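Local coordinates for protein ribonucleoside-diphosphate reductase, alpha chain (Actinobacillus ureae ATCC 25976, PDB 6DQX) that probably reduces ribonucleoside diphosphates to the corresponding deoxyribonucleoside diphosphates as the catalytic alpha subunit of a class Id ribonucleotide reductase, at residues 259-264 / 398-403. Sequence-based numbering, arbitrary orientation.
Sequences PDVYKD and PEILKG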
ATOM      1  N   PRO A 259     -27.673   0.360 -19.392  1.00 15.11           N
ATOM      2  CA  PRO A 259     -28.007   0.084 -20.797  1.00 15.14           C
ATOM      3  C   PRO A 259     -28.169  -1.414 -21.079  1.00 15.94           C
ATOM      4  O   PRO A 259     -27.507  -2.253 -20.438  1.00 14.24           O
ATOM      5  CB  PRO A 259     -26.803   0.620 -21.563  1.00 15.72           C
ATOM      6  CG  PRO A 259     -25.692   0.671 -20.589  1.00 15.51           C
ATOM      7  CD  PRO A 259     -26.323   0.942 -19.245  1.00 15.16           C
ATOM      8  N   ASP A 260     -28.997  -1.745 -22.067  1.00 15.39           N
ATOM      9  CA  ASP A 260     -29.215  -3.145 -22.448  1.00 17.05           C
ATOM     10  C   ASP A 260     -27.923  -3.949 -22.622  1.00 15.97           C
ATOM     11  O   ASP A 260     -27.865  -5.128 -22.216  1.00 16.96           O
ATOM     12  CB  ASP A 260     -30.042  -3.248 -23.727  1.00 19.02           C
ATOM     13  CG  ASP A 260     -31.510  -2.855 -23.536  1.00 21.53           C
ATOM     14  OD1 ASP A 260     -31.968  -2.568 -22.412  1.00 22.87           O
ATOM     15  OD2 ASP A 260     -32.200  -2.788 -24.568  1.00 24.86           O
ATOM     16  N   VAL A 261     -26.901  -3.337 -23.216  1.00 14.58           N
ATOM     17  CA  VAL A 261     -25.635  -4.055 -23.464  1.00 14.76           C
ATOM     18  C   VAL A 261     -25.049  -4.642 -22.184  1.00 14.12           C
ATOM     19  O   VAL A 261     -24.531  -5.765 -22.209  1.00 14.54           O
ATOM     20  CB  VAL A 261     -24.579  -3.197 -24.193  1.00 14.85           C
ATOM     21  CG1 VAL A 261     -24.174  -1.988 -23.360  1.00 15.88           C
ATOM     22  CG2 VAL A 261     -23.355  -4.033 -24.563  1.00 15.67           C
ATOM     23  N   TYR A 262     -25.148  -3.921 -21.058  1.00 13.18           N
ATOM     24  CA  TYR A 262     -24.592  -4.440 -19.820  1.00 12.94           C
ATOM     25  C   TYR A 262     -25.473  -5.518 -19.210  1.00 13.56           C
ATOM     26  O   TYR A 262     -24.971  -6.466 -18.630  1.00 16.22           O
ATOM     27  CB  TYR A 262     -24.339  -3.319 -18.818  1.00 12.49           C
ATOM     28  CG  TYR A 262     -23.201  -2.360 -19.190  1.00 12.24           C
ATOM     29  CD1 TYR A 262     -22.184  -2.720 -20.086  1.00 11.86           C
ATOM     30  CD2 TYR A 262     -23.117  -1.114 -18.584  1.00 12.24           C
ATOM     31  CE1 TYR A 262     -21.137  -1.853 -20.384  1.00 11.70           C
ATOM     32  CE2 TYR A 262     -22.072  -0.229 -18.875  1.00 11.80           C
ATOM     33  CZ  TYR A 262     -21.077  -0.614 -19.767  1.00 11.77           C
ATOM     34  OH  TYR A 262     -20.011   0.207 -20.028  1.00 11.10           O
ATOM     35  N   LYS A 263     -26.783  -5.392 -19.377  1.00 13.61           N
ATOM     36  CA  LYS A 263     -27.711  -6.430 -18.970  1.00 14.18           C
ATOM     37  C   LYS A 263     -27.502  -7.702 -19.776  1.00 14.65           C
ATOM     38  O   LYS A 263     -27.511  -8.814 -19.223  1.00 15.27           O
ATOM     39  CB  LYS A 263     -29.159  -5.942 -19.122  1.00 14.35           C
ATOM     40  CG  LYS A 263     -29.526  -4.859 -18.129  1.00 15.33           C
ATOM     41  CD  LYS A 263     -30.953  -4.398 -18.336  1.00 16.78           C
ATOM     42  CE  LYS A 263     -31.298  -3.372 -17.281  1.00 17.47           C
ATOM     43  NZ  LYS A 263     -32.674  -2.888 -17.508  1.00 18.74           N
ATOM     44  N   ASP A 264     -27.313  -7.535 -21.079  1.00 14.09           N
ATOM     45  CA  ASP A 264     -27.148  -8.650 -22.025  1.00 15.77           C
ATOM     46  C   ASP A 264     -25.910  -9.497 -21.711  1.00 16.61           C
ATOM     47  O   ASP A 264     -25.865 -10.698 -22.035  1.00 17.42           O
ATOM     48  CB  ASP A 264     -26.974  -8.125 -23.453  1.00 15.89           C
ATOM     49  CG  ASP A 264     -28.262  -7.512 -24.051  1.00 17.73           C
ATOM     50  OD1 ASP A 264     -29.378  -7.717 -23.536  1.00 18.27           O
ATOM     51  OD2 ASP A 264     -28.123  -6.796 -25.064  1.00 17.46           O
ATOM     52  N   PRO A 398     -16.643  -0.142 -30.484  1.00 14.77           N
ATOM     53  CA  PRO A 398     -15.669  -0.883 -29.702  1.00 15.39           C
ATOM     54  C   PRO A 398     -16.217  -2.294 -29.380  1.00 15.61           C
ATOM     55  O   PRO A 398     -17.403  -2.569 -29.580  1.00 14.73           O
ATOM     56  CB  PRO A 398     -15.524  -0.023 -28.431  1.00 14.99           C
ATOM     57  CG  PRO A 398     -16.860   0.609 -28.282  1.00 14.60           C
ATOM     58  CD  PRO A 398     -17.373   0.857 -29.680  1.00 14.96           C
ATOM     59  N   GLU A 399     -15.363  -3.150 -28.852  1.00 16.65           N
ATOM     60  CA  GLU A 399     -15.676  -4.589 -28.688  1.00 18.09           C
ATOM     61  C   GLU A 399     -16.984  -4.889 -27.956  1.00 17.22           C
ATOM     62  O   GLU A 399     -17.732  -5.741 -28.385  1.00 16.13           O
ATOM     63  CB  GLU A 399     -14.494  -5.293 -27.998  1.00 20.97           C
ATOM     64  CG  GLU A 399     -14.632  -6.804 -27.799  1.00 24.23           C
ATOM     65  CD  GLU A 399     -13.524  -7.387 -26.930  1.00 27.49           C
ATOM     66  OE1 GLU A 399     -12.380  -6.892 -26.996  1.00 28.67           O
ATOM     67  OE2 GLU A 399     -13.803  -8.347 -26.168  1.00 33.39           O
ATOM     68  N   ILE A 400     -17.258  -4.194 -26.839  1.00 16.30           N
ATOM     69  CA  ILE A 400     -18.467  -4.436 -26.068  1.00 16.54           C
ATOM     70  C   ILE A 400     -19.735  -4.086 -26.849  1.00 14.86           C
ATOM     71  O   ILE A 400     -20.780  -4.673 -26.637  1.00 14.64           O
ATOM     72  CB  ILE A 400     -18.391  -3.641 -24.705  1.00 18.88           C
ATOM     73  CG1 ILE A 400     -17.496  -4.402 -23.725  1.00 21.66           C
ATOM     74  CG2 ILE A 400     -19.737  -3.330 -24.102  1.00 21.13           C
ATOM     75  CD1 ILE A 400     -17.884  -5.853 -23.450  1.00 23.08           C
ATOM     76  N   LEU A 401     -19.636  -3.137 -27.767  1.00 14.18           N
ATOM     77  CA  LEU A 401     -20.765  -2.679 -28.545  1.00 14.09           C
ATOM     78  C   LEU A 401     -20.853  -3.217 -29.990  1.00 15.18           C
ATOM     79  O   LEU A 401     -21.612  -2.672 -30.788  1.00 13.80           O
ATOM     80  CB  LEU A 401     -20.749  -1.148 -28.581  1.00 14.59           C
ATOM     81  CG  LEU A 401     -21.069  -0.481 -27.236  1.00 13.97           C
ATOM     82  CD1 LEU A 401     -20.647   0.984 -27.261  1.00 14.95           C
ATOM     83  CD2 LEU A 401     -22.532  -0.644 -26.913  1.00 14.04           C
ATOM     84  N   LYS A 402     -20.086  -4.252 -30.336  1.00 16.72           N
ATOM     85  CA  LYS A 402     -20.194  -4.829 -31.690  1.00 18.47           C
ATOM     86  C   LYS A 402     -21.653  -5.210 -31.935  1.00 19.10           C
ATOM     87  O   LYS A 402     -22.242  -5.978 -31.159  1.00 18.94           O
ATOM     88  CB  LYS A 402     -19.276  -6.038 -31.847  1.00 21.85           C
ATOM     89  CG  LYS A 402     -19.224  -6.593 -33.261  1.00 26.09           C
ATOM     90  CD  LYS A 402     -18.105  -7.618 -33.384  1.00 30.82           C
ATOM     91  CE  LYS A 402     -18.315  -8.543 -34.568  1.00 33.22           C
ATOM     92  NZ  LYS A 402     -17.407  -9.704 -34.435  1.00 36.72           N
ATOM     93  N   GLY A 403     -22.239  -4.634 -32.986  1.00 19.14           N
ATOM     94  CA  GLY A 403     -23.633  -4.884 -33.369  1.00 19.43           C
ATOM     95  C   GLY A 403     -24.675  -4.035 -32.674  1.00 18.62           C
ATOM     96  O   GLY A 403     -25.862  -4.155 -32.975  1.00 19.38           O
TER
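The carbonyl oxygen of Ile400 is the polar atom that Val261 meets: it accepts a hydrogen bond from Lys265 NZ, just beyond 259-264, while Val261 CG2 lies against the same oxygen, 3.4 Å away. The principle illustrated is how a short helix can be seated on an irregular loop without a single hydrogen bond between the two segments, through a few branched side chains. Val261 does most of this work. Its CB points at the loop, and its two methyls divide the labour: CG2 touches Ile400 CG2 at 3.7 Å, whereas CG1 reaches Leu401 CD2 at 4.1 Å. In both pairs the side chains cross at about a right angle. The chi1 of 63° explains the division, since it sets CG2 anti to the backbone N and CG1 between that N and the carbonyl carbon. Ile400 in turn offers its short branch, CG2, to two helix residues, for Tyr262 CE1 stands 4.2 Å from that methyl, which approaches the ring obliquely. The phenol hydroxyl is engaged elsewhere, hydrogen-bonded to Thr409 OG1, so the buried tyrosine makes an apolar contact through its ring and is held at its hydroxyl. On the loop side, the bond from Leu401 N to Pro398 O, 2.9 Å long, closes the tight 3-10 turn that presents Ile400 and Leu401 to the helix. A hydrogen bond between Tyr404 OH and Asp264 OD2 also joins the helix to the residue just after 398-403. The contact thus packs helix 260-264 against the loop that follows the long helix 367-395, while helix 334-343 covers both Tyr262 and Ile400 through Phe339, Arg342 and His343.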